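Local coordinates for protein ornithine cyclodeaminase (Methanococcus maripaludis S2, PDB 3C2Q) that catalyses the NAD(+)-dependent conversion of L-ornithine to L-proline with release of ammonia, at residues I115-R127 and F330-E342. Sequence-based numbering, arbitrary orientation.
Sequences IIKRIAKEMHEIR and FLVLLLKELERLE
Ile116, Ala120 and His124 of segment 115-127 (helix 112-133) meet Leu334, Glu337 and Leu341 of segment 330-342 (helix 327-342) in a largely buried packing between two helices lying side by side on one face of the parallel Rossmann sheet. It illustrates how two helices distant in sequence pack through a small residue: the segment axes cross at -53° and approach to 9.1 Å. Ala120 is a knob in a hole formed by Leu334, Glu337, Leu338 and Leu341, its CB 3.4 Å from Glu337 CG. Leu334 returns the arrangement, seated among Ile116, Ile119, Ala120 and Met123. With CG anti to the backbone N (chi1 -174°), it sets CD1 against Ala120 CB, 3.7 Å away, while CD2 lies 3.9 Å from SE of the selenomethionine Met123. At the N-terminal end of the two segments, Ile119 CD1 meets the Phe330 ring at its edge, and Ile116 CG1 lies 3.8 Å from Phe330 CE1. Farther along, Leu341 sets CB over one face of the His124 imidazole. Polar links flank this apolar seam. A water donates to Lys117 O and Glu337 OE2, and Arg340 grips the same carboxylate side-on through NE and NH2, limiting its rotation. Arg127 NH1 makes a nearly straight salt-bridging hydrogen bond (168°) to Glu342 OE1 at 3.2 Å, in the guanidinium plane but from above the carboxylate plane. NH1 also bonds Leu161 O, and Tyr163 adds a cation-pi contact to Arg127, its OH hydrogen-bonded to Glu342 OE2. A leucine in place of Arg127 would probably leave Glu342 without its cationic mate and Leu161 O without this donor. Beyond the pair, Met123 and Leu331 pack on strand 276-280, Met123 also on strand 138-142, while Leu334 and Leu338 touch Met158 of helix 152-160.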
loop_
_atom_site.group_PDB
_atom_site.type_symbol
_atom_site.label_atom_id
_atom_site.label_comp_id
_atom_site.label_asym_id
_atom_site.label_seq_id
_atom_site.Cartn_x
_atom_site.Cartn_y
_atom_site.Cartn_z
ATOM N N ILE B 115 -15.856 -9.957 -11.054
ATOM C CA ILE B 115 -16.146 -10.256 -9.649
ATOM C C ILE B 115 -17.376 -9.502 -9.130
ATOM O O ILE B 115 -18.175 -10.033 -8.311
ATOM C CB ILE B 115 -14.896 -10.125 -8.741
ATOM C CG1 ILE B 115 -15.052 -11.042 -7.506
ATOM C CG2 ILE B 115 -14.717 -8.708 -8.243
ATOM C CD1 ILE B 115 -15.111 -12.552 -7.808
ATOM N N ILE B 116 -17.579 -8.293 -9.640
ATOM C CA ILE B 116 -18.803 -7.540 -9.292
ATOM C C ILE B 116 -20.057 -8.296 -9.777
ATOM O O ILE B 116 -21.048 -8.414 -9.055
ATOM C CB ILE B 116 -18.772 -6.109 -9.864
ATOM C CG1 ILE B 116 -17.714 -5.270 -9.095
ATOM C CG2 ILE B 116 -20.134 -5.413 -9.733
ATOM C CD1 ILE B 116 -17.359 -3.980 -9.790
ATOM N N LYS B 117 -20.002 -8.794 -11.007
ATOM C CA LYS B 117 -21.114 -9.599 -11.562
ATOM C C LYS B 117 -21.410 -10.825 -10.695
ATOM O O LYS B 117 -22.572 -11.067 -10.310
ATOM C CB LYS B 117 -20.767 -9.996 -13.007
ATOM C CG LYS B 117 -21.801 -10.891 -13.693
ATOM C CD LYS B 117 -21.522 -11.033 -15.181
ATOM C CE LYS B 117 -22.444 -12.155 -15.740
ATOM N NZ LYS B 117 -22.852 -11.871 -17.136
ATOM N N ARG B 118 -20.356 -11.573 -10.362
ATOM C CA ARG B 118 -20.457 -12.756 -9.497
ATOM C C ARG B 118 -21.015 -12.479 -8.102
ATOM O O ARG B 118 -21.853 -13.255 -7.596
ATOM C CB ARG B 118 -19.106 -13.417 -9.341
ATOM C CG ARG B 118 -18.926 -14.654 -10.166
ATOM C CD ARG B 118 -17.966 -14.499 -11.321
ATOM N NE ARG B 118 -16.565 -14.834 -11.033
ATOM C CZ ARG B 118 -16.093 -15.541 -9.999
ATOM N NH1 ARG B 118 -16.900 -16.036 -9.084
ATOM N NH2 ARG B 118 -14.776 -15.748 -9.885
ATOM N N ILE B 119 -20.519 -11.420 -7.451
ATOM C CA ILE B 119 -21.040 -10.999 -6.129
ATOM C C ILE B 119 -22.509 -10.607 -6.216
ATOM O O ILE B 119 -23.312 -10.979 -5.333
ATOM C CB ILE B 119 -20.205 -9.822 -5.498
ATOM C CG1 ILE B 119 -18.796 -10.311 -5.107
ATOM C CG2 ILE B 119 -20.936 -9.178 -4.322
ATOM C CD1 ILE B 119 -17.782 -9.161 -4.996
ATOM N N ALA B 120 -22.863 -9.863 -7.259
ATOM C CA ALA B 120 -24.260 -9.428 -7.419
ATOM C C ALA B 120 -25.215 -10.643 -7.634
ATOM O O ALA B 120 -26.300 -10.685 -7.061
ATOM C CB ALA B 120 -24.383 -8.447 -8.576
ATOM N N LYS B 121 -24.782 -11.621 -8.425
ATOM C CA LYS B 121 -25.586 -12.837 -8.640
ATOM C C LYS B 121 -25.809 -13.579 -7.311
ATOM O O LYS B 121 -26.941 -14.008 -6.999
ATOM C CB LYS B 121 -24.926 -13.779 -9.632
ATOM C CG LYS B 121 -25.768 -15.064 -9.899
ATOM C CD LYS B 121 -26.905 -14.763 -10.890
ATOM C CE LYS B 121 -28.226 -15.480 -10.529
ATOM N NZ LYS B 121 -29.408 -14.736 -11.114
ATOM N N GLU B 122 -24.734 -13.748 -6.538
ATOM C CA GLU B 122 -24.862 -14.376 -5.240
ATOM C C GLU B 122 -25.758 -13.601 -4.262
ATOM O O GLU B 122 -26.585 -14.212 -3.565
ATOM C CB GLU B 122 -23.493 -14.682 -4.635
ATOM C CG GLU B 122 -23.542 -15.912 -3.757
ATOM C CD GLU B 122 -22.178 -16.361 -3.254
ATOM O OE1 GLU B 122 -21.134 -15.908 -3.818
ATOM O OE2 GLU B 122 -22.165 -17.178 -2.289
HETATM N N MSE B 123 -25.628 -12.275 -4.204
HETATM C CA MSE B 123 -26.485 -11.476 -3.331
HETATM C C MSE B 123 -27.976 -11.614 -3.747
HETATM O O MSE B 123 -28.870 -11.658 -2.909
HETATM C CB MSE B 123 -26.098 -9.999 -3.384
HETATM C CG MSE B 123 -24.716 -9.690 -2.778
HETATM SE SE MSE B 123 -24.339 -7.791 -3.046
HETATM C CE MSE B 123 -25.708 -6.934 -1.960
ATOM N N HIS B 124 -28.216 -11.661 -5.049
ATOM C CA HIS B 124 -29.580 -11.808 -5.566
ATOM C C HIS B 124 -30.162 -13.165 -5.149
ATOM O O HIS B 124 -31.271 -13.235 -4.636
ATOM C CB HIS B 124 -29.598 -11.632 -7.079
ATOM C CG HIS B 124 -30.976 -11.639 -7.662
ATOM N ND1 HIS B 124 -31.729 -10.494 -7.805
ATOM C CD2 HIS B 124 -31.739 -12.657 -8.126
ATOM C CE1 HIS B 124 -32.893 -10.803 -8.345
ATOM N NE2 HIS B 124 -32.922 -12.108 -8.552
ATOM N N GLU B 125 -29.384 -14.225 -5.331
ATOM C CA GLU B 125 -29.786 -15.562 -4.910
ATOM C C GLU B 125 -30.051 -15.622 -3.410
ATOM O O GLU B 125 -31.059 -16.191 -2.966
ATOM C CB GLU B 125 -28.694 -16.571 -5.261
ATOM C CG GLU B 125 -28.531 -16.816 -6.737
ATOM C CD GLU B 125 -27.311 -17.691 -7.051
ATOM O OE1 GLU B 125 -26.371 -17.786 -6.215
ATOM O OE2 GLU B 125 -27.274 -18.274 -8.156
ATOM N N ILE B 126 -29.143 -15.043 -2.622
ATOM C CA ILE B 126 -29.286 -15.035 -1.175
ATOM C C ILE B 126 -30.517 -14.232 -0.713
ATOM O O ILE B 126 -31.243 -14.674 0.194
ATOM C CB ILE B 126 -27.953 -14.577 -0.461
ATOM C CG1 ILE B 126 -26.890 -15.680 -0.559
ATOM C CG2 ILE B 126 -28.216 -14.156 0.991
ATOM C CD1 ILE B 126 -25.425 -15.204 -0.330
ATOM N N ARG B 127 -30.775 -13.084 -1.326
ATOM C CA ARG B 127 -31.961 -12.306 -0.967
ATOM C C ARG B 127 -33.255 -13.090 -1.253
ATOM O O ARG B 127 -34.175 -13.041 -0.442
ATOM C CB ARG B 127 -32.038 -10.972 -1.687
ATOM C CG ARG B 127 -33.125 -10.087 -1.092
ATOM C CD ARG B 127 -33.484 -8.891 -1.934
ATOM N NE ARG B 127 -33.636 -9.218 -3.353
ATOM C CZ ARG B 127 -34.041 -8.350 -4.279
ATOM N NH1 ARG B 127 -34.366 -7.123 -3.928
ATOM N NH2 ARG B 127 -34.141 -8.710 -5.563
ATOM N N PHE B 330 -16.848 0.695 -6.542
ATOM C CA PHE B 330 -17.376 -0.640 -6.386
ATOM C C PHE B 330 -18.866 -0.663 -6.002
ATOM O O PHE B 330 -19.649 -1.374 -6.641
ATOM C CB PHE B 330 -16.524 -1.406 -5.338
ATOM C CG PHE B 330 -17.096 -2.754 -4.961
ATOM C CD1 PHE B 330 -16.797 -3.896 -5.709
ATOM C CD2 PHE B 330 -17.922 -2.883 -3.861
ATOM C CE1 PHE B 330 -17.334 -5.156 -5.350
ATOM C CE2 PHE B 330 -18.479 -4.143 -3.504
ATOM C CZ PHE B 330 -18.178 -5.260 -4.250
ATOM N N LEU B 331 -19.255 0.089 -4.961
ATOM C CA LEU B 331 -20.667 0.115 -4.525
ATOM C C LEU B 331 -21.597 0.658 -5.600
ATOM O O LEU B 331 -22.706 0.148 -5.767
ATOM C CB LEU B 331 -20.864 0.874 -3.192
ATOM C CG LEU B 331 -20.293 0.140 -1.955
ATOM C CD1 LEU B 331 -20.255 1.072 -0.750
ATOM C CD2 LEU B 331 -21.077 -1.137 -1.632
ATOM N N VAL B 332 -21.145 1.661 -6.334
ATOM C CA VAL B 332 -21.978 2.277 -7.425
ATOM C C VAL B 332 -22.213 1.265 -8.541
ATOM O O VAL B 332 -23.365 1.043 -8.995
ATOM C CB VAL B 332 -21.340 3.613 -7.931
ATOM C CG1 VAL B 332 -22.089 4.148 -9.171
ATOM C CG2 VAL B 332 -21.390 4.682 -6.793
ATOM N N LEU B 333 -21.137 0.595 -8.949
ATOM C CA LEU B 333 -21.234 -0.455 -9.963
ATOM C C LEU B 333 -22.021 -1.687 -9.504
ATOM O O LEU B 333 -22.803 -2.266 -10.292
ATOM C CB LEU B 333 -19.826 -0.868 -10.429
ATOM C CG LEU B 333 -19.049 0.189 -11.211
ATOM C CD1 LEU B 333 -17.610 -0.303 -11.518
ATOM C CD2 LEU B 333 -19.818 0.591 -12.516
ATOM N N LEU B 334 -21.797 -2.114 -8.257
ATOM C CA LEU B 334 -22.537 -3.235 -7.696
ATOM C C LEU B 334 -24.059 -2.978 -7.731
ATOM O O LEU B 334 -24.820 -3.836 -8.164
ATOM C CB LEU B 334 -22.090 -3.525 -6.267
ATOM C CG LEU B 334 -22.664 -4.759 -5.555
ATOM C CD1 LEU B 334 -22.553 -6.021 -6.417
ATOM C CD2 LEU B 334 -21.981 -4.895 -4.155
ATOM N N LEU B 335 -24.479 -1.813 -7.255
ATOM C CA LEU B 335 -25.896 -1.450 -7.299
ATOM C C LEU B 335 -26.467 -1.539 -8.742
ATOM O O LEU B 335 -27.553 -2.106 -8.959
ATOM C CB LEU B 335 -26.107 -0.055 -6.715
ATOM C CG LEU B 335 -27.579 0.434 -6.743
ATOM C CD1 LEU B 335 -28.478 -0.488 -5.919
ATOM C CD2 LEU B 335 -27.687 1.880 -6.302
ATOM N N LYS B 336 -25.749 -0.984 -9.717
ATOM C CA LYS B 336 -26.224 -1.059 -11.109
ATOM C C LYS B 336 -26.434 -2.508 -11.536
ATOM O O LYS B 336 -27.409 -2.817 -12.215
ATOM C CB LYS B 336 -25.271 -0.352 -12.063
ATOM C CG LYS B 336 -25.203 1.135 -11.876
ATOM C CD LYS B 336 -24.280 1.760 -12.940
ATOM C CE LYS B 336 -23.689 3.088 -12.492
ATOM N NZ LYS B 336 -24.726 4.145 -12.318
ATOM N N GLU B 337 -25.536 -3.408 -11.120
ATOM C CA GLU B 337 -25.632 -4.807 -11.500
ATOM C C GLU B 337 -26.836 -5.497 -10.812
ATOM O O GLU B 337 -27.546 -6.300 -11.446
ATOM C CB GLU B 337 -24.308 -5.529 -11.226
ATOM C CG GLU B 337 -24.249 -6.999 -11.664
ATOM C CD GLU B 337 -24.474 -7.245 -13.171
ATOM O OE1 GLU B 337 -24.471 -6.290 -13.974
ATOM O OE2 GLU B 337 -24.682 -8.425 -13.529
ATOM N N LEU B 338 -27.062 -5.182 -9.532
ATOM C CA LEU B 338 -28.240 -5.654 -8.788
ATOM C C LEU B 338 -29.543 -5.154 -9.469
ATOM O O LEU B 338 -30.480 -5.927 -9.655
ATOM C CB LEU B 338 -28.179 -5.189 -7.322
ATOM C CG LEU B 338 -27.052 -5.737 -6.422
ATOM C CD1 LEU B 338 -26.978 -4.975 -5.075
ATOM C CD2 LEU B 338 -27.230 -7.227 -6.221
ATOM N N GLU B 339 -29.580 -3.880 -9.860
ATOM C CA GLU B 339 -30.732 -3.328 -10.598
ATOM C C GLU B 339 -30.953 -4.025 -11.950
ATOM O O GLU B 339 -32.104 -4.307 -12.320
ATOM C CB GLU B 339 -30.616 -1.810 -10.732
ATOM C CG GLU B 339 -30.684 -1.111 -9.372
ATOM C CD GLU B 339 -30.353 0.370 -9.438
ATOM O OE1 GLU B 339 -29.478 0.754 -10.244
ATOM O OE2 GLU B 339 -30.929 1.147 -8.656
ATOM N N ARG B 340 -29.868 -4.350 -12.652
ATOM C CA ARG B 340 -29.930 -5.141 -13.900
ATOM C C ARG B 340 -30.583 -6.514 -13.686
ATOM O O ARG B 340 -31.483 -6.905 -14.451
ATOM C CB ARG B 340 -28.533 -5.312 -14.521
ATOM C CG ARG B 340 -28.524 -5.812 -15.977
ATOM C CD ARG B 340 -27.109 -6.197 -16.480
ATOM N NE ARG B 340 -26.571 -7.365 -15.772
ATOM C CZ ARG B 340 -26.895 -8.635 -16.030
ATOM N NH1 ARG B 340 -27.751 -8.936 -16.999
ATOM N NH2 ARG B 340 -26.362 -9.613 -15.318
ATOM N N LEU B 341 -30.122 -7.246 -12.663
ATOM C CA LEU B 341 -30.696 -8.543 -12.292
ATOM C C LEU B 341 -32.174 -8.478 -11.891
ATOM O O LEU B 341 -32.940 -9.377 -12.235
ATOM C CB LEU B 341 -29.906 -9.212 -11.160
ATOM C CG LEU B 341 -28.467 -9.616 -11.424
ATOM C CD1 LEU B 341 -27.801 -10.143 -10.130
ATOM C CD2 LEU B 341 -28.382 -10.633 -12.555
ATOM N N GLU B 342 -32.563 -7.434 -11.169
ATOM C CA GLU B 342 -33.950 -7.264 -10.740
ATOM C C GLU B 342 -34.884 -7.041 -11.940
ATOM O O GLU B 342 -36.043 -7.463 -11.921
ATOM C CB GLU B 342 -34.072 -6.118 -9.732
ATOM C CG GLU B 342 -34.995 -6.425 -8.543
ATOM C CD GLU B 342 -34.577 -5.706 -7.235
ATOM O OE1 GLU B 342 -35.474 -5.401 -6.407
ATOM O OE2 GLU B 342 -33.360 -5.451 -7.028
HETATM O O HOH W 1 -24.751 -10.691 -11.984
#